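Local atomic coordinates of glutamyl-tRNA synthetase (PDB entry 3AII), a protein that probably attaches glutamate to its tRNA, as a class I, non-discriminating synthetase that first activates the amino acid with ATP. Residues A[98-103]-A[285-290]; A[113-118]-A[318-323]; A[135-140]-A[167-172]; A[156-161]-A[366-371]; A[253-258]-A[271-276]. One frame throughout, in Å; residues are numbered along the deposited sequence. Where two conformers were deposited one is given.

Interaction 1 (A[98-103]-A[285-290]); sequences VLRFAP and LGVTHV
Val98 meets Thr288 through two bonds, one to its hydroxyl and one from its backbone N. Val98 N donates to Thr288 OG1 at 2.8 Å in a nearly straight line, 174° at the hydrogen. Val98 O receives Thr288 N at 2.8 Å, in the carbonyl plane and on a lone pair. The same oxygen takes a weak bond from His289 N. Thr288 OG1 lies between its own backbone N and carbonyl carbon (chi1 60°), which turns it to Val98 N, and it also shares a hydrogen bond with His289 ND1. Val98 CB rests against Gly286 O at 3.3 Å. Leu99 points the other way, toward helix 111-126, but its CD2 curls back to His289 CB. The contact joins strand 98-101 to the start of strand 289-291, in the Rossmann-type catalytic domain of class I synthetases, and water 1 bridges Arg100 N and His289 O. The Arg100 chain bends at chi2 and chi3 and brings one guanidinium face over Val290 CG1, which lies 3.7 Å from NH2. Asp282 forms a salt bridge with that NH2. With an alanine at Arg100, the Asp282 carboxylate would probably lose its salt-bridge mate and a gap is likely to open beside Val290.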
# COMPACT_ATOMS: atom_id res chain seq x y z
N VAL A 98 10.51 -0.45 22.40
CA VAL A 98 10.02 -1.60 21.61
C VAL A 98 8.69 -1.23 20.97
O VAL A 98 7.73 -0.89 21.67
CB VAL A 98 9.83 -2.84 22.49
CG1 VAL A 98 9.38 -4.05 21.64
CG2 VAL A 98 11.10 -3.15 23.26
N LEU A 99 8.65 -1.29 19.64
CA LEU A 99 7.46 -0.93 18.87
C LEU A 99 7.01 -2.14 18.08
O LEU A 99 7.75 -3.12 17.97
CB LEU A 99 7.80 0.23 17.94
CG LEU A 99 8.35 1.47 18.67
CD1 LEU A 99 9.69 1.88 18.08
CD2 LEU A 99 7.34 2.60 18.60
N ARG A 100 5.80 -2.10 17.54
CA ARG A 100 5.36 -3.20 16.69
C ARG A 100 4.61 -2.68 15.48
O ARG A 100 4.09 -1.55 15.47
CB ARG A 100 4.52 -4.21 17.49
CG ARG A 100 3.01 -3.88 17.59
CD ARG A 100 2.70 -2.62 18.35
NE ARG A 100 1.46 -2.78 19.13
CZ ARG A 100 0.26 -2.37 18.73
NH1 ARG A 100 0.10 -1.75 17.56
NH2 ARG A 100 -0.79 -2.58 19.51
N PHE A 101 4.59 -3.50 14.43
CA PHE A 101 3.76 -3.25 13.26
C PHE A 101 2.89 -4.49 13.19
O PHE A 101 3.42 -5.60 13.16
CB PHE A 101 4.61 -3.13 11.98
CG PHE A 101 3.79 -3.14 10.72
CD1 PHE A 101 2.78 -2.20 10.53
CD2 PHE A 101 4.01 -4.08 9.73
CE1 PHE A 101 2.01 -2.21 9.36
CE2 PHE A 101 3.25 -4.11 8.57
CZ PHE A 101 2.24 -3.17 8.39
N ALA A 102 1.57 -4.32 13.20
CA ALA A 102 0.67 -5.46 13.45
C ALA A 102 -0.46 -5.55 12.44
O ALA A 102 -1.62 -5.26 12.76
CB ALA A 102 0.11 -5.38 14.87
N PRO A 103 -0.15 -5.99 11.21
CA PRO A 103 -1.17 -6.08 10.16
C PRO A 103 -1.98 -7.37 10.26
O PRO A 103 -1.50 -8.35 10.84
CB PRO A 103 -0.34 -6.11 8.87
CG PRO A 103 0.94 -6.81 9.28
CD PRO A 103 1.19 -6.40 10.73
N LEU A 285 5.31 -9.30 24.89
CA LEU A 285 6.43 -9.06 23.97
C LEU A 285 7.23 -7.85 24.39
O LEU A 285 8.23 -7.53 23.75
CB LEU A 285 5.91 -8.86 22.54
CG LEU A 285 5.21 -10.11 22.02
CD1 LEU A 285 4.52 -9.80 20.69
CD2 LEU A 285 6.20 -11.25 21.85
N GLY A 286 6.78 -7.17 25.44
CA GLY A 286 7.48 -5.99 25.93
C GLY A 286 7.36 -4.70 25.12
O GLY A 286 8.25 -3.84 25.18
N VAL A 287 6.28 -4.54 24.35
CA VAL A 287 6.07 -3.30 23.60
C VAL A 287 5.96 -2.11 24.56
O VAL A 287 5.23 -2.18 25.56
CB VAL A 287 4.79 -3.40 22.76
CG1 VAL A 287 4.42 -2.05 22.17
CG2 VAL A 287 5.00 -4.45 21.66
N THR A 288 6.70 -1.04 24.27
CA THR A 288 6.74 0.12 25.17
C THR A 288 5.93 1.29 24.65
O THR A 288 5.43 2.11 25.42
CB THR A 288 8.19 0.61 25.38
OG1 THR A 288 8.76 0.99 24.11
CG2 THR A 288 9.03 -0.49 26.00
N HIS A 289 5.78 1.36 23.32
CA HIS A 289 5.09 2.46 22.67
C HIS A 289 4.24 1.89 21.56
O HIS A 289 4.74 1.18 20.67
CB HIS A 289 6.09 3.46 22.10
CG HIS A 289 6.89 4.16 23.15
ND1 HIS A 289 7.99 3.60 23.75
CD2 HIS A 289 6.74 5.39 23.71
CE1 HIS A 289 8.48 4.44 24.64
NE2 HIS A 289 7.75 5.54 24.63
N VAL A 290 2.96 2.19 21.62
CA VAL A 290 2.01 1.77 20.62
C VAL A 290 1.66 2.94 19.70
O VAL A 290 1.07 3.93 20.14
CB VAL A 290 0.73 1.22 21.27
CG1 VAL A 290 -0.36 1.02 20.22
CG2 VAL A 290 1.03 -0.07 22.04
O HOH W 1 4.09 0.45 17.94

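Interaction 2 (A[113-118]-A[318-323]); sequences HARAAI and IHYGRL
Tyr320 sends its ring toward helix 111-126, where it meets Arg115 and Ala116. The ring and the Arg115 side chain run past each other in opposite directions. Tyr320 CD2 sits over the centre of the guanidinium, 3.3 Å from Arg115 CZ. The two planes are 39° apart, so this is a tilted contact and not a flat stack. Tyr320 CG stands between the backbone N and the carbonyl carbon (chi1 54°), a setting that carries the ring to the helix. At its far end the hydroxyl OH touches Ala116 CA at 3.4 Å and lies close to Ala116 CB. Helix 111-126 begins within the predicted HIGH region, the signature motif of class I synthetases, and 318-323 is the loop that follows strand 316-318. The contact therefore ties the helix of that motif to a later part of the catalytic domain. Gly321 O accepts a hydrogen bond from Arg115 NH1 at 2.7 Å, bent to 135° at the hydrogen. The donor is tilted out of the carbonyl plane. Arg115 reaches it with a chain extended from CG to NE, and its NH2 bonds to Gly376 O. Leu323 CB approaches Arg115 NH1 at 3.7 Å, while its side chain also packs on Ile375 of helix 365-375.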
# COMPACT_ATOMS: atom_id res chain seq x y z
N HIS A 113 -1.11 0.83 5.32
CA HIS A 113 -0.17 0.01 6.08
C HIS A 113 1.20 0.65 6.06
O HIS A 113 1.89 0.67 7.06
CB HIS A 113 -0.01 -1.38 5.47
CG HIS A 113 -1.21 -2.25 5.62
ND1 HIS A 113 -1.99 -2.63 4.55
CD2 HIS A 113 -1.74 -2.85 6.71
CE1 HIS A 113 -2.96 -3.42 4.98
NE2 HIS A 113 -2.83 -3.57 6.28
N ALA A 114 1.61 1.13 4.90
CA ALA A 114 2.96 1.65 4.77
C ALA A 114 3.26 2.73 5.80
O ALA A 114 4.37 2.78 6.34
CB ALA A 114 3.20 2.18 3.34
N ARG A 115 2.29 3.60 6.08
CA ARG A 115 2.47 4.63 7.09
C ARG A 115 2.82 4.08 8.49
O ARG A 115 3.80 4.52 9.09
CB ARG A 115 1.22 5.51 7.17
CG ARG A 115 1.43 6.74 8.01
CD ARG A 115 0.24 7.68 7.95
NE ARG A 115 0.44 8.81 8.85
CZ ARG A 115 -0.54 9.59 9.29
NH1 ARG A 115 -1.79 9.36 8.91
NH2 ARG A 115 -0.26 10.60 10.11
N ALA A 116 2.03 3.14 8.99
CA ALA A 116 2.33 2.53 10.30
C ALA A 116 3.69 1.84 10.29
O ALA A 116 4.45 1.93 11.25
CB ALA A 116 1.24 1.53 10.69
N ALA A 117 3.98 1.15 9.20
CA ALA A 117 5.24 0.41 9.10
C ALA A 117 6.43 1.36 9.12
O ALA A 117 7.39 1.17 9.86
CB ALA A 117 5.25 -0.43 7.85
N ILE A 118 6.34 2.40 8.29
CA ILE A 118 7.42 3.38 8.20
C ILE A 118 7.63 4.13 9.52
O ILE A 118 8.76 4.25 10.00
CB ILE A 118 7.16 4.36 7.05
CG1 ILE A 118 7.32 3.65 5.71
CG2 ILE A 118 8.13 5.55 7.13
CD1 ILE A 118 6.58 4.29 4.59
N ILE A 318 0.22 6.31 21.35
CA ILE A 318 0.36 7.47 20.48
C ILE A 318 -0.48 7.28 19.22
O ILE A 318 -0.21 6.40 18.41
CB ILE A 318 1.83 7.71 20.11
CG1 ILE A 318 2.66 7.87 21.39
CG2 ILE A 318 1.97 8.93 19.21
CD1 ILE A 318 4.14 7.69 21.20
N HIS A 319 -1.51 8.11 19.08
CA HIS A 319 -2.46 7.97 17.98
C HIS A 319 -2.33 9.16 17.03
O HIS A 319 -2.30 10.31 17.46
CB HIS A 319 -3.89 7.91 18.52
CG HIS A 319 -4.25 6.59 19.13
ND1 HIS A 319 -3.63 6.09 20.25
CD2 HIS A 319 -5.19 5.67 18.78
CE1 HIS A 319 -4.16 4.92 20.56
NE2 HIS A 319 -5.11 4.64 19.68
N TYR A 320 -2.25 8.87 15.73
CA TYR A 320 -2.13 9.93 14.75
C TYR A 320 -3.32 9.97 13.80
O TYR A 320 -4.05 8.99 13.65
CB TYR A 320 -0.81 9.81 13.97
CG TYR A 320 -0.59 8.46 13.33
CD1 TYR A 320 0.33 7.56 13.86
CD2 TYR A 320 -1.28 8.09 12.18
CE1 TYR A 320 0.55 6.33 13.27
CE2 TYR A 320 -1.07 6.85 11.59
CZ TYR A 320 -0.15 5.98 12.14
OH TYR A 320 0.06 4.76 11.55
N GLY A 321 -3.51 11.12 13.15
CA GLY A 321 -4.68 11.35 12.33
C GLY A 321 -4.79 10.47 11.11
O GLY A 321 -3.81 9.86 10.68
N ARG A 322 -5.99 10.41 10.55
CA ARG A 322 -6.23 9.61 9.35
C ARG A 322 -5.59 10.25 8.13
O ARG A 322 -5.35 11.46 8.09
CB ARG A 322 -7.73 9.42 9.12
CG ARG A 322 -8.43 8.65 10.23
CD ARG A 322 -9.87 8.33 9.86
NE ARG A 322 -10.49 7.46 10.86
CZ ARG A 322 -11.70 6.94 10.73
NH1 ARG A 322 -12.43 7.19 9.65
NH2 ARG A 322 -12.19 6.15 11.68
N LEU A 323 -5.32 9.43 7.13
CA LEU A 323 -4.78 9.90 5.86
C LEU A 323 -5.75 9.48 4.77
O LEU A 323 -6.04 8.29 4.62
CB LEU A 323 -3.40 9.30 5.61
CG LEU A 323 -2.52 10.06 4.64
CD1 LEU A 323 -2.16 11.41 5.23
CD2 LEU A 323 -1.26 9.26 4.32

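Interaction 3 (A[135-140]-A[167-172]); sequences IEDTDP and IQSDRM
Asp137 and Ser169 form the polar centre of this contact. Ser169 OG donates to Asp137 OD2 at 2.6 Å, and Ser169 N donates to Asp137 OD1 at 2.8 Å. Both oxygens are met on their syn sides, so one residue grips the whole carboxylate. Tyr148 OH is a further partner of OD2. An asparagine in place of Asp137 would probably leave Ser169 OG or its backbone N without an acceptor. A backbone bond runs from Gln168 N to Ile135 O at 3.0 Å. It belongs to a parallel bridge between Ile135 and Ile167, at the C-terminal ends of strands 130-135 and 164-167 of the Rossmann-type parallel sheet, where both chains pass into loops. In the apolar contacts, Ile135 CG1 meets Ile167 CG1 at 4.2 Å. Gln168 crosses Glu136 at a slant, its amide plane only 5° from that of the carboxylate, with Gln168 OE1 3.3 Å from Glu136 CB. Their polar ends have other partners: Gln168 NE2 bonds to Asp281, and Glu136 forms a salt bridge with Arg134.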
# COMPACT_ATOMS: atom_id res chain seq x y z
N ILE A 135 1.77 -10.70 13.15
CA ILE A 135 0.69 -10.97 12.21
C ILE A 135 -0.57 -11.33 12.98
O ILE A 135 -0.60 -12.32 13.71
CB ILE A 135 1.03 -12.14 11.26
CG1 ILE A 135 2.38 -11.92 10.58
CG2 ILE A 135 -0.09 -12.32 10.25
CD1 ILE A 135 2.44 -10.70 9.74
N GLU A 136 -1.60 -10.51 12.82
CA GLU A 136 -2.78 -10.62 13.66
C GLU A 136 -3.88 -11.40 12.93
O GLU A 136 -4.79 -10.83 12.32
CB GLU A 136 -3.21 -9.22 14.13
CG GLU A 136 -2.13 -8.61 15.03
CD GLU A 136 -2.59 -7.44 15.89
OE1 GLU A 136 -3.63 -6.80 15.56
OE2 GLU A 136 -1.89 -7.14 16.89
N ASP A 137 -3.75 -12.73 12.98
CA ASP A 137 -4.57 -13.63 12.18
C ASP A 137 -5.55 -14.45 13.03
O ASP A 137 -5.68 -15.65 12.83
CB ASP A 137 -3.68 -14.56 11.36
CG ASP A 137 -2.85 -15.49 12.22
OD1 ASP A 137 -2.59 -15.18 13.40
OD2 ASP A 137 -2.46 -16.56 11.72
N THR A 138 -6.24 -13.79 13.96
CA THR A 138 -7.19 -14.47 14.84
C THR A 138 -8.65 -14.45 14.37
O THR A 138 -9.57 -14.74 15.16
CB THR A 138 -7.18 -13.85 16.25
OG1 THR A 138 -7.41 -12.45 16.13
CG2 THR A 138 -5.82 -14.08 16.90
N ASP A 139 -8.89 -14.09 13.11
CA ASP A 139 -10.23 -14.19 12.54
C ASP A 139 -10.13 -15.18 11.39
O ASP A 139 -9.65 -14.82 10.30
CB ASP A 139 -10.74 -12.84 12.04
CG ASP A 139 -12.15 -12.92 11.47
OD1 ASP A 139 -12.71 -11.85 11.17
OD2 ASP A 139 -12.70 -14.04 11.31
N PRO A 140 -10.54 -16.42 11.64
CA PRO A 140 -10.24 -17.49 10.68
C PRO A 140 -10.87 -17.26 9.31
O PRO A 140 -10.33 -17.74 8.32
CB PRO A 140 -10.83 -18.74 11.34
CG PRO A 140 -11.82 -18.23 12.34
CD PRO A 140 -11.32 -16.91 12.79
N ILE A 167 3.33 -14.76 15.18
CA ILE A 167 2.06 -14.99 14.50
C ILE A 167 1.00 -15.36 15.54
O ILE A 167 1.18 -16.28 16.33
CB ILE A 167 2.18 -16.09 13.43
CG1 ILE A 167 3.19 -15.69 12.34
CG2 ILE A 167 0.82 -16.35 12.75
CD1 ILE A 167 3.53 -16.84 11.40
N GLN A 168 -0.10 -14.62 15.58
CA GLN A 168 -1.04 -14.80 16.68
C GLN A 168 -1.70 -16.17 16.73
O GLN A 168 -2.01 -16.66 17.82
CB GLN A 168 -2.09 -13.68 16.72
CG GLN A 168 -1.50 -12.34 17.13
CD GLN A 168 -2.56 -11.30 17.45
OE1 GLN A 168 -3.55 -11.18 16.74
NE2 GLN A 168 -2.36 -10.56 18.54
N SER A 169 -1.89 -16.80 15.58
CA SER A 169 -2.54 -18.11 15.59
C SER A 169 -1.63 -19.19 16.18
O SER A 169 -2.09 -20.29 16.48
CB SER A 169 -3.04 -18.51 14.20
OG SER A 169 -1.97 -18.58 13.28
N ASP A 170 -0.36 -18.87 16.38
CA ASP A 170 0.55 -19.78 17.08
C ASP A 170 0.43 -19.63 18.59
O ASP A 170 1.04 -20.38 19.36
CB ASP A 170 2.01 -19.47 16.73
CG ASP A 170 2.43 -20.02 15.39
OD1 ASP A 170 3.34 -19.43 14.78
OD2 ASP A 170 1.86 -21.05 14.94
N ARG A 171 -0.35 -18.63 19.02
CA ARG A 171 -0.39 -18.24 20.43
C ARG A 171 -1.71 -18.55 21.13
O ARG A 171 -1.97 -18.03 22.21
CB ARG A 171 -0.06 -16.74 20.56
CG ARG A 171 1.36 -16.40 20.09
CD ARG A 171 1.66 -14.90 20.05
NE ARG A 171 1.54 -14.24 21.36
CZ ARG A 171 2.50 -14.24 22.29
NH1 ARG A 171 3.65 -14.88 22.08
NH2 ARG A 171 2.31 -13.61 23.44
N MET A 172 -2.54 -19.41 20.54
CA MET A 172 -3.86 -19.65 21.14
C MET A 172 -3.80 -20.05 22.61
O MET A 172 -4.58 -19.55 23.43
CB MET A 172 -4.67 -20.66 20.31
CG MET A 172 -4.79 -20.29 18.84
SD MET A 172 -5.75 -18.79 18.61
CE MET A 172 -7.30 -19.37 19.29

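Interaction 4 (A[156-161]-A[366-371]); sequences EWLGVE and EAIRKL
The C-terminal end of helix 147-158 meets the side of helix 365-375, with Leu158 CA and Arg369 CA 7.4 Å apart. Helix 147-158 closes in a Schellman motif. Gly159 follows it with positive phi, where a side chain would run into the preceding carbonyl oxygen and also crowd Arg369 NH1. The contact packs this helix end of the catalytic domain against a helix about 200 residues later in the chain. Arg369 carries the polar part, in the conformer given; a second was deposited. Its CG is anti to the backbone N (chi1 -178°), and a bend at chi3 turns the guanidinium toward the helix end. NH1 donates to Leu158 O at 2.9 Å, with 154° at the hydrogen. The donor lies above the carbonyl plane, 41° out of it, and not on a lone pair. The partly negative C-terminal end of helix 147-158 would probably favour the Arg369 charge here. Arg369 NH2 forms a salt bridge with Glu122 of helix 111-126. Val160 CG2 crosses near Arg369 NH1, 3.8 Å away. Leu158 CD2 meets Ile368 CG2 at 4.2 Å, and Ile368 also packs on Ile118. Water 2 lies at the guanidinium edge, in its plane, accepting from Arg369 NE at 3.1 Å and donating to Leu158 O at 3.0 Å.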
# COMPACT_ATOMS: atom_id res chain seq x y z
N GLU A 156 10.11 -5.59 3.28
CA GLU A 156 11.47 -5.55 2.75
C GLU A 156 11.54 -4.51 1.63
O GLU A 156 12.47 -3.71 1.57
CB GLU A 156 11.91 -6.93 2.24
CG GLU A 156 12.15 -7.98 3.34
CD GLU A 156 12.31 -9.38 2.80
OE1 GLU A 156 12.00 -9.59 1.61
OE2 GLU A 156 12.74 -10.29 3.55
N TRP A 157 10.54 -4.51 0.76
CA TRP A 157 10.50 -3.54 -0.33
C TRP A 157 10.54 -2.11 0.21
O TRP A 157 11.24 -1.25 -0.34
CB TRP A 157 9.26 -3.76 -1.19
CG TRP A 157 9.11 -2.76 -2.30
CD1 TRP A 157 9.79 -2.77 -3.49
CD2 TRP A 157 8.25 -1.61 -2.33
NE1 TRP A 157 9.40 -1.70 -4.26
CE2 TRP A 157 8.46 -0.97 -3.58
CE3 TRP A 157 7.34 -1.06 -1.43
CZ2 TRP A 157 7.78 0.19 -3.94
CZ3 TRP A 157 6.66 0.09 -1.80
CH2 TRP A 157 6.88 0.71 -3.05
N LEU A 158 9.80 -1.86 1.29
CA LEU A 158 9.76 -0.54 1.91
C LEU A 158 11.07 -0.16 2.56
O LEU A 158 11.28 1.00 2.89
CB LEU A 158 8.66 -0.44 2.97
CG LEU A 158 7.24 -0.33 2.46
CD1 LEU A 158 6.28 -0.45 3.63
CD2 LEU A 158 7.07 1.01 1.73
N GLY A 159 11.95 -1.13 2.77
CA GLY A 159 13.19 -0.89 3.49
C GLY A 159 13.07 -0.99 5.00
O GLY A 159 13.95 -0.53 5.75
N VAL A 160 12.00 -1.61 5.47
CA VAL A 160 11.77 -1.76 6.90
C VAL A 160 12.55 -2.98 7.39
O VAL A 160 12.49 -4.04 6.78
CB VAL A 160 10.26 -1.91 7.19
CG1 VAL A 160 10.01 -2.41 8.62
CG2 VAL A 160 9.54 -0.58 6.95
N GLU A 161 13.30 -2.80 8.47
CA GLU A 161 13.97 -3.89 9.16
C GLU A 161 13.26 -4.14 10.48
O GLU A 161 12.76 -3.21 11.11
CB GLU A 161 15.43 -3.53 9.45
CG GLU A 161 16.30 -3.35 8.23
CD GLU A 161 17.77 -3.16 8.59
OE1 GLU A 161 18.07 -2.66 9.69
OE2 GLU A 161 18.63 -3.51 7.76
N GLU A 366 11.24 4.86 -1.60
CA GLU A 366 11.81 6.05 -0.98
C GLU A 366 10.82 7.21 -1.00
O GLU A 366 10.80 8.05 -0.09
CB GLU A 366 13.09 6.46 -1.73
CG GLU A 366 14.28 5.52 -1.52
CD GLU A 366 14.18 4.20 -2.27
OE1 GLU A 366 13.50 4.12 -3.32
OE2 GLU A 366 14.81 3.22 -1.81
N ALA A 367 10.02 7.28 -2.06
CA ALA A 367 8.99 8.32 -2.19
C ALA A 367 7.93 8.13 -1.11
O ALA A 367 7.48 9.10 -0.48
CB ALA A 367 8.34 8.29 -3.57
N ILE A 368 7.54 6.88 -0.89
CA ILE A 368 6.57 6.55 0.15
C ILE A 368 7.13 6.87 1.53
O ILE A 368 6.44 7.47 2.37
CB ILE A 368 6.18 5.07 0.09
CG1 ILE A 368 5.55 4.75 -1.27
CG2 ILE A 368 5.21 4.72 1.21
CD1 ILE A 368 4.41 5.65 -1.64
N ARG A 369 8.37 6.48 1.77
CA ARG A 369 8.99 6.74 3.06
C ARG A 369 9.06 8.24 3.32
O ARG A 369 8.72 8.69 4.41
CB ARG A 369 10.39 6.12 3.16
CG ARG A 369 11.05 6.34 4.52
CD ARG A 369 12.38 5.61 4.64
NE ARG A 369 12.24 4.16 4.60
CZ ARG A 369 12.03 3.38 5.66
NH1 ARG A 369 11.92 2.07 5.51
NH2 ARG A 369 11.92 3.91 6.88
N LYS A 370 9.46 9.00 2.31
CA LYS A 370 9.60 10.45 2.48
C LYS A 370 8.26 11.11 2.80
O LYS A 370 8.18 11.98 3.66
CB LYS A 370 10.24 11.10 1.25
CG LYS A 370 10.34 12.62 1.37
CD LYS A 370 11.32 13.23 0.39
CE LYS A 370 11.32 14.75 0.53
NZ LYS A 370 12.42 15.41 -0.23
N LEU A 371 7.21 10.66 2.12
CA LEU A 371 5.86 11.18 2.34
C LEU A 371 5.45 10.96 3.79
O LEU A 371 5.07 11.90 4.50
CB LEU A 371 4.86 10.48 1.43
CG LEU A 371 3.40 10.89 1.69
CD1 LEU A 371 3.20 12.36 1.37
CD2 LEU A 371 2.45 10.02 0.89
O HOH W 2 12.67 3.32 1.67
O HOH W 3 13.92 1.20 0.62

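Interaction 5 (A[253-258]-A[271-276]); sequences SMRIVE and YPMMNF
Met254 and Phe276 meet at the apolar centre, with Met254 CE 3.9 Å from Phe276 CE2. A bend at chi2 (-73°) folds the methionine back over the neighbouring strand, so that its SD lies 3.6 Å from Pro272 CA. Phe276 CG is anti to its backbone N (chi1 -179°), which sends the ring to Met254 CE. Phe276 CB packs on Ser253 CB at 3.7 Å. Tyr175 and Thr179 of helix 172-184 touch the same group. Further along, Val257 CB touches Tyr271 CD1 at 4.0 Å. The backbones of the two strands pair antiparallel. Arg255 and Tyr271 are a hydrogen-bonded pair, Arg255 N to Tyr271 O and Tyr271 N to Arg255 O, while Met254 and Pro272 are a non-hydrogen-bonded pair. Ser253 and Met254 both face Val235 on the adjoining strand, a classic beta bulge. Met273, the N-cap of helix 274-284, gives its N to Ser253 O at 2.9 Å, from above the carbonyl plane. Toward the polar edge, in the conformer given for Arg255, Met273 SD lies over one guanidinium face, 3.5 Å from Arg255 CD. The two side chains cross at about a right angle. Water 4 donates to Pro272 O and takes a weak bond from Arg255 NH1. Proline has no N-H to offer, and Pro272 occupies the non-hydrogen-bonded place, so the pairing with Met254 costs no backbone bond between these strands.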
# COMPACT_ATOMS: atom_id res chain seq x y z
N SER A 253 -13.95 -10.44 25.03
CA SER A 253 -12.56 -10.83 24.83
C SER A 253 -12.39 -12.15 24.09
O SER A 253 -11.35 -12.37 23.47
CB SER A 253 -11.80 -10.89 26.15
OG SER A 253 -12.36 -11.86 27.03
N MET A 254 -13.37 -13.04 24.19
CA MET A 254 -13.29 -14.36 23.53
C MET A 254 -14.64 -14.74 22.95
O MET A 254 -15.67 -14.54 23.60
CB MET A 254 -12.93 -15.47 24.52
CG MET A 254 -11.53 -15.50 25.04
SD MET A 254 -10.41 -16.09 23.73
CE MET A 254 -8.85 -16.21 24.58
N ARG A 255 -14.62 -15.31 21.74
CA ARG A 255 -15.84 -15.79 21.10
C ARG A 255 -15.64 -17.18 20.52
O ARG A 255 -14.51 -17.64 20.39
CB ARG A 255 -16.28 -14.84 19.99
CG ARG A 255 -15.23 -14.67 18.91
CD ARG A 255 -15.69 -13.78 17.78
NE ARG A 255 -14.72 -13.77 16.70
CZ ARG A 255 -14.83 -13.02 15.60
NH1 ARG A 255 -13.89 -13.08 14.66
NH2 ARG A 255 -15.87 -12.21 15.46
N ILE A 256 -16.74 -17.83 20.17
CA ILE A 256 -16.68 -19.15 19.57
C ILE A 256 -16.94 -19.00 18.07
O ILE A 256 -17.92 -18.37 17.68
CB ILE A 256 -17.75 -20.08 20.18
CG1 ILE A 256 -17.55 -20.22 21.70
CG2 ILE A 256 -17.70 -21.45 19.50
CD1 ILE A 256 -18.74 -20.84 22.44
N VAL A 257 -16.05 -19.55 17.25
CA VAL A 257 -16.19 -19.48 15.79
C VAL A 257 -15.95 -20.87 15.23
O VAL A 257 -14.90 -21.47 15.47
CB VAL A 257 -15.15 -18.53 15.17
CG1 VAL A 257 -15.34 -18.43 13.64
CG2 VAL A 257 -15.22 -17.16 15.83
N GLU A 258 -16.92 -21.39 14.49
CA GLU A 258 -16.75 -22.72 13.91
C GLU A 258 -16.37 -22.58 12.45
O GLU A 258 -17.23 -22.55 11.58
CB GLU A 258 -18.03 -23.54 14.07
CG GLU A 258 -18.46 -23.72 15.52
CD GLU A 258 -19.71 -24.58 15.63
OE1 GLU A 258 -19.61 -25.80 15.35
OE2 GLU A 258 -20.78 -24.06 16.00
N TYR A 271 -11.76 -18.14 19.94
CA TYR A 271 -10.83 -17.15 19.40
C TYR A 271 -10.87 -15.84 20.17
O TYR A 271 -11.94 -15.40 20.60
CB TYR A 271 -11.19 -16.84 17.94
CG TYR A 271 -10.73 -17.92 16.99
CD1 TYR A 271 -11.53 -19.02 16.71
CD2 TYR A 271 -9.48 -17.84 16.39
CE1 TYR A 271 -11.09 -20.01 15.83
CE2 TYR A 271 -9.05 -18.80 15.53
CZ TYR A 271 -9.85 -19.89 15.26
OH TYR A 271 -9.38 -20.83 14.38
N PRO A 272 -9.71 -15.19 20.33
CA PRO A 272 -9.69 -13.89 21.01
C PRO A 272 -10.16 -12.78 20.10
O PRO A 272 -9.98 -12.82 18.86
CB PRO A 272 -8.20 -13.70 21.33
CG PRO A 272 -7.51 -14.39 20.20
CD PRO A 272 -8.36 -15.64 19.97
N MET A 273 -10.78 -11.78 20.71
CA MET A 273 -11.06 -10.53 20.03
C MET A 273 -9.83 -9.65 20.09
O MET A 273 -8.98 -9.79 21.00
CB MET A 273 -12.25 -9.81 20.68
CG MET A 273 -13.54 -10.60 20.61
SD MET A 273 -14.02 -10.90 18.90
CE MET A 273 -14.62 -9.28 18.42
N MET A 274 -9.73 -8.76 19.10
CA MET A 274 -8.54 -7.94 18.90
C MET A 274 -8.04 -7.23 20.17
O MET A 274 -6.85 -7.27 20.49
CB MET A 274 -8.78 -6.94 17.76
CG MET A 274 -7.53 -6.58 16.99
SD MET A 274 -7.28 -4.81 16.98
CE MET A 274 -7.64 -4.49 18.70
N ASN A 275 -8.94 -6.58 20.90
CA ASN A 275 -8.48 -5.83 22.06
C ASN A 275 -7.86 -6.68 23.17
O ASN A 275 -7.01 -6.19 23.91
CB ASN A 275 -9.59 -4.92 22.60
CG ASN A 275 -9.80 -3.70 21.73
OD1 ASN A 275 -10.89 -3.45 21.22
ND2 ASN A 275 -8.73 -2.96 21.52
N PHE A 276 -8.27 -7.94 23.26
CA PHE A 276 -7.68 -8.86 24.22
C PHE A 276 -6.31 -9.34 23.73
O PHE A 276 -5.32 -9.27 24.47
CB PHE A 276 -8.59 -10.07 24.50
CG PHE A 276 -8.01 -11.04 25.52
CD1 PHE A 276 -7.96 -10.72 26.87
CD2 PHE A 276 -7.49 -12.26 25.11
CE1 PHE A 276 -7.41 -11.61 27.80
CE2 PHE A 276 -6.92 -13.15 26.01
CZ PHE A 276 -6.91 -12.84 27.37
O HOH W 4 -11.64 -13.67 16.55

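How the interactions relate
All five contacts lie in the catalytic domain. Interaction 1 and interaction 3 touch, their centres about 16 Å apart, and use strands of the parallel sheet 98-101, 130-135 and 164-167. Interaction 3 also touches interaction 5, about 11 Å away between centres, through Thr138 and Pro140, which links this sheet to the antiparallel sheet of strands 252-256 and 270-272. Interaction 2 joins interaction 1 through Phe101 and the pairing of strands 289-291 and 316-318, and meets interaction 4 through Ile118 and Ile368. Interactions 3 and 5 come in series inside the loop closed by interaction 1. Interactions 1, 2 and 4 cross along the chain, so distant segments interlock into one catalytic unit.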